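Local coordinates for aspartate aminotransferase (Thermotoga maritima, PDB 1O4S), which catalyses the pyridoxal-phosphate-dependent transfer of an amino group from L-aspartate to 2-oxoglutarate, giving oxaloacetate and L-glutamate, at residues L329-R334 with G362-S367; E93-D98 with I228-E233; K73-R78 with T276-T281. One frame throughout, in Å; residues are numbered along the deposited sequence. Where two conformers were deposited one is given.

How the interactions relate
Interaction 1 is the buried one: two neighbouring strands of the small four-stranded sheet, joined by backbone hydrogen bonds and flanked by phenylalanines, with one arginine that probably binds the substrate. Interactions 2 and 3 are only partly buried and pair no strands. In interaction 2 a helix end meets a short helical turn through a tyrosine, a leucine and a lysine, away from the annotated sites. Interaction 3 joins two loops by hydroxyl, thiol and water-mediated bonds beside the second subunit and its cofactor. Helix 81-95 starts shortly after residues 73-78 and ends in residues 93-98, so it links interactions 2 and 3, whose nearest atoms are about 14 Å apart.

Interaction 1 of 3, residues L329-R334 with G362-S367; sequences LFFKVR and GFVRLS. With SO4 (sulfate ion), chain K.
L329-K332 and F363-L366, adjacent in the small domain's four-stranded sheet, run antiparallel, L329-L366 and F331-V364 being hydrogen-bonded pairs that alternate with the non-hydrogen-bonded pairs F330-R365 and K332-F363. Just past the ladder, V333 N (3.1 Å) and K332 NZ (3.2 Å) grip G362 O from opposite faces of its carbonyl plane. Glycine suits this place, since phi is positive and a CB would run into K332 NZ.

The rings of F330 and F363 lie with their planes 4° apart, but are slid so that they barely overlap and F363 CB sits over the F330 face, 3.4 Å from F330 CE1. With CG anti to the backbone N (chi1 -156°), F330 also turns its edge to R365 CB. K332 bends so that its CD lies over the F363 face, 3.4 Å from F363 CZ. On the sheet's other face, V364 CG1 covers the F331 ring while L366 CB meets its edge. With an alanine in place of F330, a gap would probably open between F363 CB and R365 CB, which now rest on the ring.

R365 leaves the sheet and meets a sulfate, probably from the crystallisation liquor, edge-on, NH1 to O1 at 2.9 Å and NH2 to O3 at 3.0 Å; N185 OD1 also holds NH1. This two-pronged grip is consistent with R365 holding a carboxylate of L-aspartate, as in related aminotransferases.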
loop_
_atom_site.group_PDB
_atom_site.type_symbol
_atom_site.label_atom_id
_atom_site.label_comp_id
_atom_site.label_asym_id
_atom_site.label_seq_id
_atom_site.Cartn_x
_atom_site.Cartn_y
_atom_site.Cartn_z
ATOM N N LEU B 329 27.219 -8.768 1.519
ATOM C CA LEU B 329 28.624 -8.489 1.576
ATOM C C LEU B 329 28.916 -7.522 0.413
ATOM O O LEU B 329 28.611 -7.813 -0.751
ATOM C CB LEU B 329 29.425 -9.794 1.486
ATOM C CG LEU B 329 30.882 -9.619 1.902
ATOM C CD1 LEU B 329 31.415 -10.833 2.651
ATOM C CD2 LEU B 329 31.743 -9.315 0.697
ATOM N N PHE B 330 29.487 -6.362 0.744
ATOM C CA PHE B 330 29.716 -5.303 -0.236
ATOM C C PHE B 330 31.227 -5.204 -0.528
ATOM O O PHE B 330 31.974 -4.573 0.222
ATOM C CB PHE B 330 29.157 -3.997 0.333
ATOM C CG PHE B 330 28.786 -2.964 -0.708
ATOM C CD1 PHE B 330 29.305 -1.686 -0.642
ATOM C CD2 PHE B 330 27.876 -3.261 -1.717
ATOM C CE1 PHE B 330 28.955 -0.741 -1.580
ATOM C CE2 PHE B 330 27.516 -2.333 -2.642
ATOM C CZ PHE B 330 28.050 -1.067 -2.584
ATOM N N PHE B 331 31.687 -5.830 -1.599
ATOM C CA PHE B 331 33.136 -5.869 -1.833
ATOM C C PHE B 331 33.613 -4.977 -2.967
ATOM O O PHE B 331 32.820 -4.502 -3.761
ATOM C CB PHE B 331 33.677 -7.307 -1.931
ATOM C CG PHE B 331 33.227 -8.103 -3.151
ATOM C CD1 PHE B 331 32.109 -8.937 -3.087
ATOM C CD2 PHE B 331 33.990 -8.112 -4.312
ATOM C CE1 PHE B 331 31.734 -9.736 -4.187
ATOM C CE2 PHE B 331 33.618 -8.892 -5.424
ATOM C CZ PHE B 331 32.492 -9.714 -5.357
ATOM N N LYS B 332 34.922 -4.739 -2.987
ATOM C CA LYS B 332 35.555 -3.785 -3.894
ATOM C C LYS B 332 35.975 -4.499 -5.179
ATOM O O LYS B 332 36.570 -5.585 -5.147
ATOM C CB LYS B 332 36.759 -3.160 -3.192
ATOM C CG LYS B 332 37.410 -1.966 -3.903
ATOM C CD LYS B 332 36.944 -0.600 -3.377
ATOM C CE LYS B 332 37.546 0.546 -4.216
ATOM N NZ LYS B 332 36.723 0.856 -5.441
ATOM N N VAL B 333 35.613 -3.904 -6.305
ATOM C CA VAL B 333 35.985 -4.414 -7.616
ATOM C C VAL B 333 36.854 -3.382 -8.351
ATOM O O VAL B 333 36.771 -2.182 -8.082
ATOM C CB VAL B 333 34.721 -4.797 -8.463
ATOM C CG1 VAL B 333 33.979 -5.964 -7.824
ATOM C CG2 VAL B 333 33.780 -3.604 -8.673
ATOM N N ARG B 334 37.705 -3.852 -9.257
ATOM C CA ARG B 334 38.466 -2.957 -10.111
ATOM C C ARG B 334 37.553 -2.472 -11.238
ATOM O O ARG B 334 36.657 -3.192 -11.673
ATOM C CB ARG B 334 39.710 -3.651 -10.680
ATOM N N GLY B 362 32.261 1.165 -7.879
ATOM C CA GLY B 362 33.471 0.429 -7.589
ATOM C C GLY B 362 33.305 -0.651 -6.539
ATOM O O GLY B 362 34.290 -1.154 -6.002
ATOM N N PHE B 363 32.057 -1.000 -6.247
ATOM C CA PHE B 363 31.720 -2.052 -5.294
ATOM C C PHE B 363 30.649 -2.923 -5.912
ATOM O O PHE B 363 29.981 -2.539 -6.870
ATOM C CB PHE B 363 31.190 -1.458 -3.989
ATOM C CG PHE B 363 32.256 -0.869 -3.100
ATOM C CD1 PHE B 363 32.650 0.470 -3.244
ATOM C CD2 PHE B 363 32.848 -1.641 -2.105
ATOM C CE1 PHE B 363 33.629 1.029 -2.410
ATOM C CE2 PHE B 363 33.827 -1.102 -1.263
ATOM C CZ PHE B 363 34.233 0.234 -1.417
ATOM N N VAL B 364 30.481 -4.102 -5.350
ATOM C CA VAL B 364 29.423 -5.038 -5.774
ATOM C C VAL B 364 28.786 -5.647 -4.494
ATOM O O VAL B 364 29.465 -5.773 -3.472
ATOM C CB VAL B 364 30.068 -6.017 -6.794
ATOM C CG1 VAL B 364 29.728 -7.407 -6.572
ATOM C CG2 VAL B 364 29.797 -5.566 -8.235
ATOM N N ARG B 365 27.477 -5.945 -4.533
ATOM C CA ARG B 365 26.768 -6.567 -3.413
ATOM C C ARG B 365 26.463 -8.021 -3.713
ATOM O O ARG B 365 25.833 -8.333 -4.715
ATOM C CB ARG B 365 25.449 -5.856 -3.094
ATOM C CG ARG B 365 24.860 -6.275 -1.778
ATOM C CD ARG B 365 23.472 -5.806 -1.554
ATOM N NE ARG B 365 22.492 -6.577 -2.306
ATOM C CZ ARG B 365 21.195 -6.312 -2.283
ATOM N NH1 ARG B 365 20.742 -5.313 -1.540
ATOM N NH2 ARG B 365 20.355 -7.051 -3.005
ATOM N N LEU B 366 26.936 -8.881 -2.815
ATOM C CA LEU B 366 26.684 -10.305 -2.831
ATOM C C LEU B 366 25.715 -10.669 -1.673
ATOM O O LEU B 366 25.877 -10.271 -0.520
ATOM C CB LEU B 366 28.033 -11.048 -2.766
ATOM C CG LEU B 366 28.039 -12.578 -2.678
ATOM C CD1 LEU B 366 29.384 -13.119 -3.087
ATOM C CD2 LEU B 366 27.657 -13.084 -1.260
ATOM N N SER B 367 24.662 -11.394 -1.997
ATOM C CA SER B 367 23.738 -11.876 -0.978
ATOM C C SER B 367 24.082 -13.296 -0.673
ATOM O O SER B 367 24.381 -14.085 -1.589
ATOM C CB SER B 367 22.276 -11.829 -1.464
ATOM O OG SER B 367 21.959 -10.507 -1.815
HETATM S S SO4 K . 17.182 -5.170 -2.398
HETATM O O1 SO4 K . 17.894 -5.213 -1.113
HETATM O O2 SO4 K . 17.495 -3.874 -3.010
HETATM O O3 SO4 K . 17.496 -6.288 -3.319
HETATM O O4 SO4 K . 15.766 -5.300 -2.099
#

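Interaction 2 of 3, residues E93-D98 with I228-E233; sequences ERYKKD and ILDVSE
Y95, L229 and K97 carry this contact, which sets the C-terminal end of helix 81-95 against the short, irregular helical turn 228-231. The Y95 ring is clasped between two aliphatic carbons: L229 CB lies over one face, 3.7 Å from Y95 CG, and R94 CB of its own helix lies over the opposite one. A flat ring suits this slot because it offers both neighbours a broad surface, and L229 CD1 extends the cover along the ring to Y95 CD1.

At the rim of the same ring, D230 OD2 approaches in the ring plane, 3.3 Å from Y95 CD2, with the carboxylate turned steeply (72°) against the ring. The other carboxylate oxygen, D230 OD1, accepts from S227 N, which limits how the group can turn.

A Schellman motif with positive phi at K96 closes the helix, and K97 then reaches back across the gap. Its extended chain lays CE 3.7 Å from L229 CB, and the bend at the last torsion (chi4 -81°) then swings NZ to S232. There K97 NZ donates to S232 O at 2.8 Å, coming from well above the carbonyl plane, and makes a weak bond to S232 OG at 3.3 Å. L229 is anchored behind by I238 and Y240 of strand 238-243, so the turn packs on the seven-stranded mixed sheet of the large, cofactor-binding domain.

The lysine thus does two jobs, its methylenes packing on leucine while its charge meets neutral oxygens; the carboxylate at the tyrosine rim probably gains from the slightly positive ring hydrogens there.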
loop_
_atom_site.group_PDB
_atom_site.type_symbol
_atom_site.label_atom_id
_atom_site.label_comp_id
_atom_site.label_asym_id
_atom_site.label_seq_id
_atom_site.Cartn_x
_atom_site.Cartn_y
_atom_site.Cartn_z
ATOM N N GLU B 93 9.440 -4.817 25.813
ATOM C CA GLU B 93 10.219 -5.716 26.665
ATOM C C GLU B 93 11.683 -5.771 26.232
ATOM O O GLU B 93 12.569 -5.727 27.063
ATOM C CB GLU B 93 9.607 -7.123 26.720
ATOM C CG GLU B 93 8.320 -7.151 27.547
ATOM C CD GLU B 93 7.579 -8.493 27.522
ATOM O OE1 GLU B 93 6.813 -8.742 28.485
ATOM O OE2 GLU B 93 7.742 -9.291 26.552
ATOM N N ARG B 94 11.945 -5.836 24.932
ATOM C CA ARG B 94 13.329 -5.896 24.459
ATOM C C ARG B 94 14.167 -4.684 24.888
ATOM O O ARG B 94 15.368 -4.829 25.165
ATOM C CB ARG B 94 13.388 -6.021 22.945
ATOM C CG ARG B 94 12.893 -7.350 22.434
ATOM C CD ARG B 94 12.802 -7.398 20.925
ATOM N NE ARG B 94 14.129 -7.295 20.321
ATOM C CZ ARG B 94 14.366 -7.161 19.011
ATOM N NH1 ARG B 94 13.359 -7.091 18.129
ATOM N NH2 ARG B 94 15.632 -7.093 18.585
ATOM N N TYR B 95 13.537 -3.508 24.933
ATOM C CA TYR B 95 14.255 -2.249 25.111
ATOM C C TYR B 95 13.869 -1.503 26.379
ATOM O O TYR B 95 14.194 -0.334 26.546
ATOM C CB TYR B 95 14.061 -1.380 23.870
ATOM C CG TYR B 95 14.713 -1.998 22.667
ATOM C CD1 TYR B 95 13.939 -2.452 21.587
ATOM C CD2 TYR B 95 16.101 -2.176 22.606
ATOM C CE1 TYR B 95 14.514 -3.047 20.466
ATOM C CE2 TYR B 95 16.694 -2.804 21.473
ATOM C CZ TYR B 95 15.878 -3.213 20.406
ATOM O OH TYR B 95 16.388 -3.817 19.296
ATOM N N LYS B 96 13.181 -2.205 27.267
ATOM C CA LYS B 96 12.690 -1.654 28.529
ATOM C C LYS B 96 12.068 -0.254 28.369
ATOM O O LYS B 96 12.542 0.736 28.926
ATOM C CB LYS B 96 13.771 -1.700 29.627
ATOM C CG LYS B 96 13.838 -3.040 30.391
ATOM C CD LYS B 96 12.496 -3.461 31.044
ATOM C CE LYS B 96 12.085 -2.543 32.197
ATOM N NZ LYS B 96 12.969 -2.716 33.381
ATOM N N LYS B 97 10.992 -0.226 27.586
ATOM C CA LYS B 97 10.157 0.949 27.319
ATOM C C LYS B 97 8.675 0.587 27.505
ATOM O O LYS B 97 8.277 -0.572 27.336
ATOM C CB LYS B 97 10.370 1.430 25.884
ATOM C CG LYS B 97 11.824 1.716 25.559
ATOM C CD LYS B 97 11.995 2.469 24.256
ATOM C CE LYS B 97 13.463 2.724 23.987
ATOM N NZ LYS B 97 13.980 3.874 24.728
ATOM N N ASP B 98 7.875 1.578 27.876
ATOM C CA ASP B 98 6.437 1.435 28.003
ATOM C C ASP B 98 5.891 1.930 26.665
ATOM O O ASP B 98 5.723 3.126 26.447
ATOM C CB ASP B 98 5.930 2.292 29.187
ATOM C CG ASP B 98 4.559 1.850 29.720
ATOM O OD1 ASP B 98 3.807 1.162 28.992
ATOM O OD2 ASP B 98 4.151 2.152 30.875
ATOM N N ILE B 228 18.505 2.188 17.897
ATOM C CA ILE B 228 18.190 3.545 18.324
ATOM C C ILE B 228 17.384 3.510 19.631
ATOM O O ILE B 228 17.447 4.443 20.425
ATOM C CB ILE B 228 17.429 4.347 17.229
ATOM C CG1 ILE B 228 17.605 5.875 17.450
ATOM C CG2 ILE B 228 15.927 3.966 17.189
ATOM C CD1 ILE B 228 19.055 6.369 17.344
ATOM N N LEU B 229 16.621 2.444 19.835
ATOM C CA LEU B 229 15.875 2.253 21.085
ATOM C C LEU B 229 16.749 1.847 22.315
ATOM O O LEU B 229 16.265 1.883 23.449
ATOM C CB LEU B 229 14.758 1.243 20.869
ATOM C CG LEU B 229 13.767 1.592 19.740
ATOM C CD1 LEU B 229 12.621 0.594 19.764
ATOM C CD2 LEU B 229 13.219 2.998 19.814
ATOM N N ASP B 230 18.005 1.458 22.075
ATOM C CA ASP B 230 19.021 1.313 23.141
ATOM C C ASP B 230 19.555 2.649 23.697
ATOM O O ASP B 230 19.954 2.730 24.861
ATOM C CB ASP B 230 20.209 0.478 22.633
ATOM C CG ASP B 230 19.898 -1.038 22.558
ATOM O OD1 ASP B 230 20.346 -1.688 21.593
ATOM O OD2 ASP B 230 19.242 -1.652 23.426
ATOM N N VAL B 231 19.554 3.683 22.855
ATOM C CA VAL B 231 20.141 4.991 23.190
ATOM C C VAL B 231 19.130 6.152 23.307
ATOM O O VAL B 231 19.503 7.285 23.595
ATOM C CB VAL B 231 21.242 5.373 22.173
ATOM C CG1 VAL B 231 22.398 4.366 22.242
ATOM C CG2 VAL B 231 20.694 5.463 20.754
ATOM N N SER B 232 17.855 5.868 23.081
ATOM C CA SER B 232 16.824 6.882 23.176
ATOM C C SER B 232 16.090 6.645 24.479
ATOM O O SER B 232 16.163 5.561 25.046
ATOM C CB SER B 232 15.853 6.775 21.994
ATOM O OG SER B 232 14.890 5.738 22.175
ATOM N N GLU B 233 15.451 7.693 24.980
ATOM C CA GLU B 233 14.337 7.564 25.918
ATOM C C GLU B 233 13.185 8.228 25.173
ATOM O O GLU B 233 13.331 9.370 24.664
ATOM C CB GLU B 233 14.564 8.330 27.231
ATOM C CG GLU B 233 15.693 7.837 28.137
ATOM C CD GLU B 233 16.176 8.914 29.108
ATOM O OE1 GLU B 233 15.559 10.018 29.168
ATOM O OE2 GLU B 233 17.188 8.666 29.815
#

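Interaction 3 of 3, residues K73-R78 with T276-T281; sequences KYTDPR and TSCINT. With PLP (pyridoxal-5'-phosphate), chain J.
T281 OG1 donates to K73 O at 2.7 Å, and with this bond begins the tight half of the contact between two loops. Threonine fits here because its hydroxyl takes the carbonyl while its methyl, T281 CG2, slides past T75 CG2 at 3.8 Å. T75 N in turn points almost straight at C278 SG (3.4 Å, 170° at the hydrogen). The thiol lies between the backbone N and carbonyl carbon of C278 (chi1 56°), a position that also brings it to the edge of the Y74 ring, 3.9 Å from CD1. T75 OG1 presses on C278 CB at 3.2 Å and is bonded to Q284.

Toward P77 the backbones still lie close, and C278 N, facing P77 CA at 3.8 Å, has no hydrogen-bonding partner in the model. The side chains are looser: P77 CB and S277 OG stay 4.4 Å apart, and a water bridges the backbones, donating to P77 O and accepting from I279 N.

The tight half lies against the second subunit, whose E50 accepts from Y74 N and whose W253 O accepts from N280 ND2. Y74 OH hydrogen-bonds O1P of a pyridoxal phosphate held also by, among others, R254, S245 and Y216 of that subunit; the modelled 2.4 Å is shorter than expected, so the exact length is doubtful. A tyrosine lent across the dimer to the neighbour's cofactor phosphate recurs in aspartate aminotransferases, whose active sites lie at the dimer interface.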
loop_
_atom_site.group_PDB
_atom_site.type_symbol
_atom_site.label_atom_id
_atom_site.label_comp_id
_atom_site.label_asym_id
_atom_site.label_seq_id
_atom_site.Cartn_x
_atom_site.Cartn_y
_atom_site.Cartn_z
ATOM N N LYS B 73 -12.048 -9.640 6.188
ATOM C CA LYS B 73 -12.787 -8.405 6.181
ATOM C C LYS B 73 -11.919 -7.270 6.638
ATOM O O LYS B 73 -10.827 -7.482 7.168
ATOM C CB LYS B 73 -14.050 -8.507 7.063
ATOM C CG LYS B 73 -15.077 -9.551 6.572
ATOM C CD LYS B 73 -15.677 -9.131 5.189
ATOM C CE LYS B 73 -16.686 -10.133 4.618
ATOM N NZ LYS B 73 -17.904 -10.363 5.446
ATOM N N TYR B 74 -12.427 -6.059 6.412
ATOM C CA TYR B 74 -11.694 -4.883 6.803
ATOM C C TYR B 74 -11.401 -4.928 8.323
ATOM O O TYR B 74 -12.208 -5.444 9.097
ATOM C CB TYR B 74 -12.491 -3.618 6.477
ATOM C CG TYR B 74 -12.619 -3.214 5.002
ATOM C CD1 TYR B 74 -11.507 -3.150 4.145
ATOM C CD2 TYR B 74 -13.833 -2.809 4.512
ATOM C CE1 TYR B 74 -11.655 -2.754 2.800
ATOM C CE2 TYR B 74 -13.996 -2.386 3.212
ATOM C CZ TYR B 74 -12.909 -2.366 2.344
ATOM O OH TYR B 74 -13.169 -1.922 1.052
ATOM N N THR B 75 -10.252 -4.388 8.704
ATOM C CA THR B 75 -9.901 -4.135 10.110
ATOM C C THR B 75 -9.631 -2.640 10.324
ATOM O O THR B 75 -9.663 -1.851 9.388
ATOM C CB THR B 75 -8.639 -4.910 10.530
ATOM O OG1 THR B 75 -7.500 -4.452 9.783
ATOM C CG2 THR B 75 -8.751 -6.322 10.215
ATOM N N ASP B 76 -9.368 -2.278 11.578
ATOM C CA ASP B 76 -8.821 -0.980 11.937
ATOM C C ASP B 76 -7.669 -0.689 10.963
ATOM O O ASP B 76 -6.803 -1.509 10.779
ATOM C CB ASP B 76 -8.336 -1.082 13.380
ATOM C CG ASP B 76 -7.821 0.226 13.965
ATOM O OD1 ASP B 76 -7.408 1.162 13.246
ATOM O OD2 ASP B 76 -7.725 0.360 15.190
ATOM N N PRO B 77 -7.668 0.458 10.302
ATOM C CA PRO B 77 -6.599 0.778 9.332
ATOM C C PRO B 77 -5.170 0.765 9.896
ATOM O O PRO B 77 -4.211 0.544 9.125
ATOM C CB PRO B 77 -6.924 2.213 8.879
ATOM C CG PRO B 77 -8.258 2.502 9.310
ATOM C CD PRO B 77 -8.670 1.527 10.407
ATOM N N ARG B 78 -5.007 1.021 11.188
ATOM C CA ARG B 78 -3.673 0.971 11.794
ATOM C C ARG B 78 -3.237 -0.413 12.165
ATOM O O ARG B 78 -2.130 -0.551 12.638
ATOM C CB ARG B 78 -3.515 1.873 13.040
ATOM C CG ARG B 78 -4.762 2.220 13.713
ATOM C CD ARG B 78 -4.766 3.130 14.883
ATOM N NE ARG B 78 -6.019 2.803 15.566
ATOM C CZ ARG B 78 -6.348 3.145 16.784
ATOM N NH1 ARG B 78 -5.546 3.915 17.527
ATOM N NH2 ARG B 78 -7.521 2.730 17.244
ATOM N N THR B 276 -3.943 2.731 1.398
ATOM C CA THR B 276 -4.207 1.306 1.219
ATOM C C THR B 276 -5.272 0.788 2.162
ATOM O O THR B 276 -5.724 -0.343 2.010
ATOM C CB THR B 276 -2.943 0.442 1.500
ATOM O OG1 THR B 276 -2.460 0.685 2.838
ATOM C CG2 THR B 276 -1.830 0.802 0.606
ATOM N N SER B 277 -5.627 1.600 3.150
ATOM C CA SER B 277 -6.358 1.147 4.312
ATOM C C SER B 277 -5.567 0.055 5.060
ATOM O O SER B 277 -4.330 -0.067 4.910
ATOM C CB SER B 277 -7.732 0.636 3.918
ATOM O OG SER B 277 -8.571 0.813 5.027
ATOM N N CYS B 278 -6.271 -0.728 5.856
ATOM C CA CYS B 278 -5.711 -1.849 6.573
ATOM C C CYS B 278 -4.988 -2.825 5.640
ATOM O O CYS B 278 -5.293 -2.950 4.461
ATOM C CB CYS B 278 -6.826 -2.594 7.327
ATOM S SG CYS B 278 -8.202 -3.167 6.295
ATOM N N ILE B 279 -4.023 -3.532 6.187
ATOM C CA ILE B 279 -3.324 -4.583 5.433
ATOM C C ILE B 279 -4.134 -5.871 5.474
ATOM O O ILE B 279 -5.017 -6.065 6.290
ATOM C CB ILE B 279 -1.858 -4.793 5.901
ATOM C CG1 ILE B 279 -1.746 -5.625 7.182
ATOM C CG2 ILE B 279 -1.148 -3.452 6.089
ATOM C CD1 ILE B 279 -0.317 -6.146 7.489
ATOM N N ASN B 280 -3.791 -6.751 4.559
ATOM C CA ASN B 280 -4.389 -8.047 4.450
ATOM C C ASN B 280 -4.620 -8.707 5.816
ATOM O O ASN B 280 -3.679 -8.876 6.617
ATOM C CB ASN B 280 -3.470 -8.906 3.575
ATOM C CG ASN B 280 -4.013 -10.293 3.337
ATOM O OD1 ASN B 280 -3.978 -11.155 4.220
ATOM N ND2 ASN B 280 -4.444 -10.544 2.113
ATOM N N THR B 281 -5.860 -9.100 6.077
ATOM C CA THR B 281 -6.209 -9.609 7.407
ATOM C C THR B 281 -5.533 -10.926 7.726
ATOM O O THR B 281 -5.147 -11.162 8.881
ATOM C CB THR B 281 -7.730 -9.766 7.548
ATOM O OG1 THR B 281 -8.365 -8.576 7.064
ATOM C CG2 THR B 281 -8.143 -9.912 9.007
HETATM N N1 PLP J . -14.352 2.964 -4.160
HETATM C C2 PLP J . -15.519 3.050 -3.414
HETATM C C2A PLP J . -16.423 4.233 -3.755
HETATM C C3 PLP J . -15.811 2.076 -2.415
HETATM O O3 PLP J . -16.838 2.175 -1.749
HETATM C C4 PLP J . -14.928 0.971 -2.186
HETATM C C4A PLP J . -15.148 -0.132 -1.132
HETATM C C5 PLP J . -13.767 0.953 -2.970
HETATM C C6 PLP J . -13.501 1.929 -3.960
HETATM C C5A PLP J . -12.762 -0.160 -2.879
HETATM O O4P PLP J . -12.115 -0.495 -1.680
HETATM P P PLP J . -10.983 -1.606 -1.679
HETATM O O1P PLP J . -11.458 -2.380 -0.512
HETATM O O2P PLP J . -10.908 -2.238 -2.986
HETATM O O3P PLP J . -9.784 -0.774 -1.411
HETATM O O HOH W 1 -2.950 -1.913 8.775
#